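Local coordinates for DUAL specificity protein phosphatase 14 (PDB 2WGP), which removes phosphate from tyrosine, serine and threonine residues of proteins, inactivating the MAP kinases ERK, JNK and p38 and dampening T-cell receptor signalling, at residues N130-E135 / K167-M172; L120-L125 / N138-R143; T53-A58 / F70-V75. All blocks are in the same frame, centred on the assembly; numbering follows the deposited sequence.

Interaction 1: residues N130-E135 / K167-M172; sequences NVCLLE and KSTVKM
T169 meets the first turn of helix 133-143, which opens with a capping box: C132 is the N-cap residue and E135 its partner. The T169 hydroxyl takes the amide hydrogen of L134, with OG1 3.0 Å from L134 N and an N-H...O angle of 159°. This N-H is one of those at a helix start that have no preceding helical turn to supply a carbonyl, so a side chain from the chain after helix 151-165 satisfies it. E161 of that helix joins the group, its OE2 bonding both T169 OG1 and L133 N. The threonine rotamer divides the work: OG1 stands between the backbone N and carbonyl carbon (chi1 59°) and faces the L134 amide, while the methyl CG2 lies against the cysteine, 3.7 Å from C132 CB. Beyond it, V170 offers its CG2 branch to L133, crossing that side chain at about a right angle, with V170 CG2 4.0 Å from L133 CG; L133 itself reaches back to I122 and M126 of helix 116-129. L134 adds its CB, 4.2 Å from V170 CG2, and rests on V183 of helix 182-188. Within the box, C132 N donates to E135 OE1 at 3.2 Å, on the anti side of the carboxylate and tilted 25° out of its plane. The return bond is weak, from E135 N to C132 SG at 3.6 Å.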
loop_
_atom_site.group_PDB
_atom_site.type_symbol
_atom_site.label_atom_id
_atom_site.label_comp_id
_atom_site.label_asym_id
_atom_site.label_seq_id
_atom_site.Cartn_x
_atom_site.Cartn_y
_atom_site.Cartn_z
ATOM N N ASN A 130 11.890 7.053 34.479
ATOM C CA ASN A 130 11.391 8.417 34.290
ATOM C C ASN A 130 12.247 9.264 33.343
ATOM O O ASN A 130 12.549 10.419 33.593
ATOM C CB ASN A 130 11.224 9.109 35.650
ATOM C CG ASN A 130 10.227 10.258 35.603
ATOM O OD1 ASN A 130 9.214 10.174 34.907
ATOM N ND2 ASN A 130 10.505 11.327 36.356
ATOM N N VAL A 131 12.637 8.661 32.240
ATOM C CA VAL A 131 13.506 9.304 31.285
ATOM C C VAL A 131 12.703 9.351 29.968
ATOM O O VAL A 131 11.956 8.426 29.677
ATOM C CB VAL A 131 14.850 8.503 31.297
ATOM C CG1 VAL A 131 14.842 7.310 30.389
ATOM C CG2 VAL A 131 16.049 9.396 31.149
ATOM N N CYS A 132 12.805 10.453 29.219
ATOM C CA CYS A 132 12.131 10.567 27.944
ATOM C C CYS A 132 12.781 9.633 26.910
ATOM O O CYS A 132 13.864 9.045 27.142
ATOM C CB CYS A 132 12.148 12.019 27.446
ATOM S SG CYS A 132 13.764 12.636 26.926
ATOM N N LEU A 133 12.119 9.494 25.777
ATOM C CA LEU A 133 12.555 8.574 24.733
ATOM C C LEU A 133 13.961 8.912 24.200
ATOM O O LEU A 133 14.775 8.010 23.997
ATOM C CB LEU A 133 11.556 8.571 23.584
ATOM C CG LEU A 133 11.848 7.711 22.374
ATOM C CD1 LEU A 133 12.160 6.253 22.791
ATOM C CD2 LEU A 133 10.643 7.773 21.425
ATOM N N LEU A 134 14.252 10.198 23.992
ATOM C CA LEU A 134 15.576 10.585 23.504
ATOM C C LEU A 134 16.661 10.170 24.527
ATOM O O LEU A 134 17.690 9.586 24.155
ATOM C CB LEU A 134 15.641 12.085 23.213
ATOM C CG LEU A 134 16.978 12.628 22.732
ATOM C CD1 LEU A 134 17.485 11.901 21.463
ATOM C CD2 LEU A 134 16.906 14.173 22.532
ATOM N N GLU A 135 16.413 10.445 25.807
ATOM C CA GLU A 135 17.368 10.074 26.859
ATOM C C GLU A 135 17.536 8.555 26.971
ATOM O O GLU A 135 18.641 8.078 27.169
ATOM C CB GLU A 135 16.947 10.601 28.239
ATOM C CG GLU A 135 16.902 12.086 28.449
ATOM C CD GLU A 135 16.363 12.469 29.881
ATOM O OE1 GLU A 135 15.110 12.420 30.163
ATOM O OE2 GLU A 135 17.217 12.826 30.732
ATOM N N LYS A 167 3.871 13.944 25.785
ATOM C CA LYS A 167 4.626 14.621 24.755
ATOM C C LYS A 167 5.788 13.739 24.284
ATOM O O LYS A 167 6.198 12.784 24.963
ATOM C CB LYS A 167 5.182 15.935 25.266
ATOM C CG LYS A 167 6.183 15.785 26.403
ATOM C CD LYS A 167 6.487 17.136 27.011
ATOM C CE LYS A 167 7.536 17.007 28.106
ATOM N NZ LYS A 167 7.021 16.276 29.309
ATOM N N SER A 168 6.333 14.098 23.131
ATOM C CA SER A 168 7.346 13.293 22.498
ATOM C C SER A 168 8.665 14.070 22.323
ATOM O O SER A 168 8.674 15.286 22.168
ATOM C CB SER A 168 6.806 12.686 21.182
ATOM O OG SER A 168 6.639 13.647 20.163
ATOM N N THR A 169 9.783 13.342 22.384
ATOM C CA THR A 169 11.114 13.922 22.241
ATOM C C THR A 169 11.869 13.424 21.007
ATOM O O THR A 169 13.025 13.834 20.766
ATOM C CB THR A 169 11.935 13.691 23.533
ATOM O OG1 THR A 169 12.046 12.288 23.795
ATOM C CG2 THR A 169 11.240 14.382 24.720
ATOM N N VAL A 170 11.207 12.550 20.237
ATOM C CA VAL A 170 11.673 12.088 18.925
ATOM C C VAL A 170 10.472 12.110 17.978
ATOM O O VAL A 170 9.365 11.729 18.362
ATOM C CB VAL A 170 12.228 10.638 18.993
ATOM C CG1 VAL A 170 12.696 10.150 17.607
ATOM C CG2 VAL A 170 13.362 10.555 20.019
ATOM N N LYS A 171 10.710 12.552 16.753
ATOM C CA LYS A 171 9.711 12.657 15.700
ATOM C C LYS A 171 10.176 11.840 14.503
ATOM O O LYS A 171 11.370 11.762 14.227
ATOM C CB LYS A 171 9.599 14.102 15.229
ATOM C CG LYS A 171 8.241 14.713 15.426
ATOM C CD LYS A 171 8.302 16.248 15.548
ATOM C CE LYS A 171 8.453 16.961 14.191
ATOM N NZ LYS A 171 7.609 18.204 14.173
ATOM N N MET A 172 9.220 11.278 13.778
ATOM C CA MET A 172 9.513 10.618 12.502
ATOM C C MET A 172 9.555 11.707 11.427
ATOM O O MET A 172 8.670 12.563 11.347
ATOM C CB MET A 172 8.468 9.544 12.196
ATOM C CG MET A 172 8.345 8.481 13.290
ATOM S SD MET A 172 9.808 7.463 13.576
ATOM C CE MET A 172 9.940 6.561 12.066
#

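Interaction 2: residues L120-L125 / N138-R143; sequences LCIAYL and NWVKAR
L125 lies over one face of the W139 indole with both of its methyls, and this is where the two helices pack most closely. CD2 stands above the six-membered ring, 3.7 Å from its centroid and only 8° off the normal, while CD1 covers the other end of the indole, 3.6 Å from W139 CG. The leucine therefore spans both rings of the indole. CD1 also meets the valine next door, 3.7 Å from V140 CG2, and so fills the angle between the two side chains. The indole extends toward L125 because its CG is anti to the backbone N (chi1 -174°); its NE1 bonds the carbonyl of I29, which helps fix the rotation of the ring. Helices 116-129 and 133-143 belong to the helical layer of the protein-tyrosine phosphatase fold; the N-to-C directions of the two short segments differ by 132°, with axes 10.0 Å apart. Away from the leucine the contact thins: V140 CG2 reaches I122 CG1 at 3.9 Å and C121 CB only at 4.5 Å. C121 also touches L33 and L35 of the central sheet. The outer side of helix 133-143 is more open, with A142 and R143 exposed. There R143 bends back along its own helix, the indole CD1 lying 3.3 Å above the guanidinium plane while R143 NH1 donates to W139 O at 3.1 Å.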
loop_
_atom_site.group_PDB
_atom_site.type_symbol
_atom_site.label_atom_id
_atom_site.label_comp_id
_atom_site.label_asym_id
_atom_site.label_seq_id
_atom_site.Cartn_x
_atom_site.Cartn_y
_atom_site.Cartn_z
ATOM N N LEU A 120 12.697 -2.953 23.679
ATOM C CA LEU A 120 12.104 -3.310 24.955
ATOM C C LEU A 120 12.828 -2.675 26.139
ATOM O O LEU A 120 12.172 -2.226 27.098
ATOM C CB LEU A 120 12.062 -4.831 25.097
ATOM C CG LEU A 120 11.142 -5.575 24.111
ATOM C CD1 LEU A 120 11.399 -7.067 24.202
ATOM C CD2 LEU A 120 9.642 -5.205 24.346
ATOM N N CYS A 121 14.163 -2.615 26.082
ATOM C CA CYS A 121 14.951 -1.913 27.114
ATOM C C CYS A 121 14.637 -0.417 27.152
ATOM O O CYS A 121 14.488 0.150 28.240
ATOM C CB CYS A 121 16.454 -2.149 26.930
ATOM S SG CYS A 121 16.965 -3.819 27.214
ATOM N N ILE A 122 14.513 0.212 25.981
ATOM C CA ILE A 122 14.162 1.636 25.916
ATOM C C ILE A 122 12.786 1.889 26.554
ATOM O O ILE A 122 12.603 2.861 27.313
ATOM C CB ILE A 122 14.206 2.188 24.451
ATOM C CG1 ILE A 122 15.654 2.265 23.948
ATOM C CG2 ILE A 122 13.569 3.565 24.371
ATOM C CD1 ILE A 122 15.801 2.392 22.385
ATOM N N ALA A 123 11.835 0.990 26.281
ATOM C CA ALA A 123 10.492 1.134 26.839
ATOM C C ALA A 123 10.543 1.024 28.380
ATOM O O ALA A 123 9.910 1.818 29.086
ATOM C CB ALA A 123 9.542 0.087 26.233
ATOM N N TYR A 124 11.313 0.060 28.885
ATOM C CA TYR A 124 11.520 -0.127 30.331
ATOM C C TYR A 124 12.119 1.115 31.016
ATOM O O TYR A 124 11.628 1.562 32.058
ATOM C CB TYR A 124 12.418 -1.359 30.604
ATOM C CG TYR A 124 12.926 -1.411 32.018
ATOM C CD1 TYR A 124 12.094 -1.840 33.067
ATOM C CD2 TYR A 124 14.223 -0.975 32.330
ATOM C CE1 TYR A 124 12.541 -1.864 34.370
ATOM C CE2 TYR A 124 14.676 -0.966 33.647
ATOM C CZ TYR A 124 13.840 -1.417 34.659
ATOM O OH TYR A 124 14.294 -1.442 35.948
ATOM N N LEU A 125 13.167 1.667 30.424
ATOM C CA LEU A 125 13.805 2.886 30.939
ATOM C C LEU A 125 12.833 4.073 31.039
ATOM O O LEU A 125 12.844 4.798 32.028
ATOM C CB LEU A 125 15.011 3.268 30.081
ATOM C CG LEU A 125 16.265 2.379 30.144
ATOM C CD1 LEU A 125 17.332 2.936 29.169
ATOM C CD2 LEU A 125 16.829 2.269 31.575
ATOM N N ASN A 138 19.631 7.370 24.076
ATOM C CA ASN A 138 21.028 7.754 24.322
ATOM C C ASN A 138 21.665 6.891 25.410
ATOM O O ASN A 138 22.823 6.509 25.281
ATOM C CB ASN A 138 21.136 9.223 24.718
ATOM C CG ASN A 138 20.757 10.176 23.603
ATOM O OD1 ASN A 138 20.829 9.852 22.419
ATOM N ND2 ASN A 138 20.355 11.367 23.989
ATOM N N TRP A 139 20.894 6.563 26.445
ATOM C CA TRP A 139 21.327 5.671 27.539
ATOM C C TRP A 139 21.789 4.299 26.979
ATOM O O TRP A 139 22.933 3.866 27.180
ATOM C CB TRP A 139 20.145 5.503 28.506
ATOM C CG TRP A 139 20.362 4.744 29.778
ATOM C CD1 TRP A 139 21.158 3.661 29.978
ATOM C CD2 TRP A 139 19.673 4.959 31.008
ATOM N NE1 TRP A 139 21.061 3.229 31.259
ATOM C CE2 TRP A 139 20.164 4.016 31.927
ATOM C CE3 TRP A 139 18.731 5.901 31.442
ATOM C CZ2 TRP A 139 19.731 3.965 33.252
ATOM C CZ3 TRP A 139 18.301 5.853 32.757
ATOM C CH2 TRP A 139 18.798 4.883 33.644
ATOM N N VAL A 140 20.905 3.635 26.257
ATOM C CA VAL A 140 21.225 2.320 25.693
ATOM C C VAL A 140 22.333 2.414 24.637
ATOM O O VAL A 140 23.246 1.601 24.615
ATOM C CB VAL A 140 19.997 1.641 25.082
ATOM C CG1 VAL A 140 20.380 0.234 24.560
ATOM C CG2 VAL A 140 18.855 1.533 26.107
ATOM N N LYS A 141 22.250 3.426 23.790
ATOM C CA LYS A 141 23.249 3.671 22.738
ATOM C C LYS A 141 24.660 3.944 23.338
ATOM O O LYS A 141 25.662 3.536 22.754
ATOM C CB LYS A 141 22.733 4.802 21.819
ATOM C CG LYS A 141 23.547 5.152 20.584
ATOM C CD LYS A 141 23.182 4.357 19.354
ATOM C CE LYS A 141 23.802 4.998 18.114
ATOM N NZ LYS A 141 24.218 4.028 17.099
ATOM N N ALA A 142 24.746 4.605 24.496
ATOM C CA ALA A 142 26.037 4.801 25.152
ATOM C C ALA A 142 26.693 3.477 25.527
ATOM O O ALA A 142 27.923 3.353 25.462
ATOM C CB ALA A 142 25.906 5.701 26.396
ATOM N N ARG A 143 25.875 2.485 25.885
ATOM C CA ARG A 143 26.392 1.187 26.319
ATOM C C ARG A 143 26.549 0.191 25.182
ATOM O O ARG A 143 27.459 -0.627 25.221
ATOM C CB ARG A 143 25.539 0.582 27.429
ATOM C CG ARG A 143 25.825 1.213 28.805
ATOM C CD ARG A 143 24.641 1.949 29.209
ATOM N NE ARG A 143 24.724 2.537 30.548
ATOM C CZ ARG A 143 24.568 3.827 30.788
ATOM N NH1 ARG A 143 24.369 4.687 29.789
ATOM N NH2 ARG A 143 24.628 4.262 32.045
#

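Interaction 3: residues T53-A58 / F70-V75; sequences TCIVNA and FEYVKV
The F70 ring has T53 CA at its edge, near the ring plane, and the methyl end of I55 approaches it obliquely, with CD1 3.7 Å from F70 CD2. The same methyl meets the Y72 ring, also obliquely, 3.6 Å from Y72 CE2, so I55 CD1 fits between two aromatic side chains. I55 reaches them with CG1 beside its backbone N (chi1 -58°), running alongside Y72 in the same direction. The tyrosine is held at its far end by a hydrogen bond between its OH and W67 N, and L47 of helix 44-49 packs against both I55 and F70. Further along this face N57 and K74 lie side by side; N57 ND2 bonds I62 O and N64 OD1, and its OD1 bonds T59 OG1. C54, V56, E71 and V73 occupy the other face, where V56 and V73 stand side by side and E71 forms a salt bridge with K95 of helix 89-101. T53 OG1, hydrogen-bonded to A105 N, also has a water at 2.8 Å, which donates weakly to E71 OE2. Five backbone hydrogen bonds alternate between the strands, from E71 N to T53 O (2.9 Å) through to V75 N to N57 O (2.8 Å). Parallel pairing of 54-57 with 71-74, the latter outermost within the chain, forms one margin of the central sheet of the phosphatase fold; A58 leads from it to about 5 Å, side chain to side chain, from the catalytic C110.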
loop_
_atom_site.group_PDB
_atom_site.type_symbol
_atom_site.label_atom_id
_atom_site.label_comp_id
_atom_site.label_asym_id
_atom_site.label_seq_id
_atom_site.Cartn_x
_atom_site.Cartn_y
_atom_site.Cartn_z
ATOM N N THR A 53 19.145 -13.792 36.560
ATOM C CA THR A 53 18.206 -14.794 37.056
ATOM C C THR A 53 17.035 -15.036 36.087
ATOM O O THR A 53 16.351 -16.059 36.178
ATOM C CB THR A 53 17.638 -14.351 38.423
ATOM O OG1 THR A 53 17.024 -13.064 38.285
ATOM C CG2 THR A 53 18.758 -14.291 39.473
ATOM N N CYS A 54 16.808 -14.080 35.179
ATOM C CA CYS A 54 15.693 -14.122 34.257
ATOM C C CYS A 54 16.156 -13.767 32.857
ATOM O O CYS A 54 16.908 -12.786 32.661
ATOM C CB CYS A 54 14.622 -13.147 34.698
ATOM S SG CYS A 54 13.170 -13.076 33.634
ATOM N N ILE A 55 15.760 -14.602 31.898
ATOM C CA ILE A 55 16.058 -14.378 30.479
ATOM C C ILE A 55 14.760 -14.137 29.695
ATOM O O ILE A 55 13.865 -15.008 29.633
ATOM C CB ILE A 55 16.832 -15.570 29.840
ATOM C CG1 ILE A 55 18.147 -15.844 30.588
ATOM C CG2 ILE A 55 17.126 -15.306 28.357
ATOM C CD1 ILE A 55 18.900 -17.105 30.091
ATOM N N VAL A 56 14.684 -12.944 29.098
ATOM C CA VAL A 56 13.627 -12.567 28.166
ATOM C C VAL A 56 14.154 -12.772 26.750
ATOM O O VAL A 56 15.012 -12.027 26.249
ATOM C CB VAL A 56 13.146 -11.104 28.364
ATOM C CG1 VAL A 56 12.070 -10.768 27.370
ATOM C CG2 VAL A 56 12.610 -10.879 29.778
ATOM N N ASN A 57 13.628 -13.796 26.118
ATOM C CA ASN A 57 13.975 -14.138 24.747
ATOM C C ASN A 57 12.994 -13.448 23.786
ATOM O O ASN A 57 11.900 -13.965 23.538
ATOM C CB ASN A 57 13.959 -15.659 24.591
ATOM C CG ASN A 57 14.253 -16.103 23.198
ATOM O OD1 ASN A 57 14.513 -15.274 22.320
ATOM N ND2 ASN A 57 14.208 -17.411 22.966
ATOM N N ALA A 58 13.389 -12.270 23.284
ATOM C CA ALA A 58 12.560 -11.473 22.355
ATOM C C ALA A 58 12.731 -11.890 20.894
ATOM O O ALA A 58 12.974 -11.048 20.011
ATOM C CB ALA A 58 12.833 -9.975 22.532
ATOM N N PHE A 70 17.871 -20.350 35.265
ATOM C CA PHE A 70 17.197 -19.132 34.861
ATOM C C PHE A 70 15.741 -19.384 34.673
ATOM O O PHE A 70 15.325 -20.484 34.299
ATOM C CB PHE A 70 17.809 -18.538 33.571
ATOM C CG PHE A 70 19.298 -18.527 33.570
ATOM C CD1 PHE A 70 20.005 -17.670 34.414
ATOM C CD2 PHE A 70 20.008 -19.385 32.733
ATOM C CE1 PHE A 70 21.418 -17.659 34.420
ATOM C CE2 PHE A 70 21.410 -19.390 32.733
ATOM C CZ PHE A 70 22.107 -18.519 33.578
ATOM N N GLU A 71 14.979 -18.336 34.940
ATOM C CA GLU A 71 13.603 -18.228 34.535
ATOM C C GLU A 71 13.612 -17.726 33.098
ATOM O O GLU A 71 14.424 -16.888 32.748
ATOM C CB GLU A 71 12.913 -17.228 35.461
ATOM C CG GLU A 71 11.482 -16.954 35.162
ATOM C CD GLU A 71 10.924 -15.845 36.036
ATOM O OE1 GLU A 71 9.706 -15.629 35.966
ATOM O OE2 GLU A 71 11.695 -15.190 36.777
ATOM N N TYR A 72 12.740 -18.250 32.248
ATOM C CA TYR A 72 12.705 -17.829 30.843
ATOM C C TYR A 72 11.354 -17.229 30.491
ATOM O O TYR A 72 10.300 -17.779 30.883
ATOM C CB TYR A 72 12.967 -19.018 29.906
ATOM C CG TYR A 72 14.386 -19.485 29.877
ATOM C CD1 TYR A 72 14.877 -20.338 30.861
ATOM C CD2 TYR A 72 15.245 -19.094 28.863
ATOM C CE1 TYR A 72 16.166 -20.776 30.838
ATOM C CE2 TYR A 72 16.553 -19.505 28.850
ATOM C CZ TYR A 72 17.013 -20.352 29.836
ATOM O OH TYR A 72 18.310 -20.794 29.820
ATOM N N VAL A 73 11.392 -16.128 29.732
ATOM C CA VAL A 73 10.202 -15.479 29.179
ATOM C C VAL A 73 10.377 -15.310 27.661
ATOM O O VAL A 73 11.287 -14.648 27.213
ATOM C CB VAL A 73 9.950 -14.092 29.807
ATOM C CG1 VAL A 73 8.696 -13.437 29.198
ATOM C CG2 VAL A 73 9.835 -14.200 31.350
ATOM N N LYS A 74 9.502 -15.933 26.890
ATOM C CA LYS A 74 9.555 -15.866 25.427
ATOM C C LYS A 74 8.612 -14.765 24.949
ATOM O O LYS A 74 7.432 -14.751 25.308
ATOM C CB LYS A 74 9.114 -17.207 24.864
ATOM C CG LYS A 74 9.039 -17.339 23.344
ATOM C CD LYS A 74 10.407 -17.705 22.776
ATOM C CE LYS A 74 10.267 -18.417 21.454
ATOM N NZ LYS A 74 11.563 -18.912 20.952
ATOM N N VAL A 75 9.149 -13.853 24.144
ATOM C CA VAL A 75 8.398 -12.799 23.466
ATOM C C VAL A 75 8.548 -13.043 21.941
ATOM O O VAL A 75 9.503 -12.561 21.319
ATOM C CB VAL A 75 8.932 -11.410 23.904
ATOM C CG1 VAL A 75 8.312 -10.262 23.100
ATOM C CG2 VAL A 75 8.716 -11.239 25.416
HETATM O O HOH W 1 14.317 -13.787 38.540
#

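In the fold
Along the chain, interaction 3 closes before interactions 1 and 2 open, and the segments of these two alternate. Both use helix 133-143: its start receives the chain after helix 151-165 in interaction 1, and its later turns pack on helix 116-129 in interaction 2. Their centres lie 12 Å apart and they touch directly, L133 CD1 standing 3.4 Å from I122 CG2. Interaction 3 pairs strands of the central sheet, its centre 18 Å from that of interaction 2, which it meets where A58 CB lies 3.6 Å from L120 CD1. Interactions 1 and 3, centres 27 Å apart, lie on opposite sides of the chain's centre. Helix 116-129 lies between the sheet and helix 133-143.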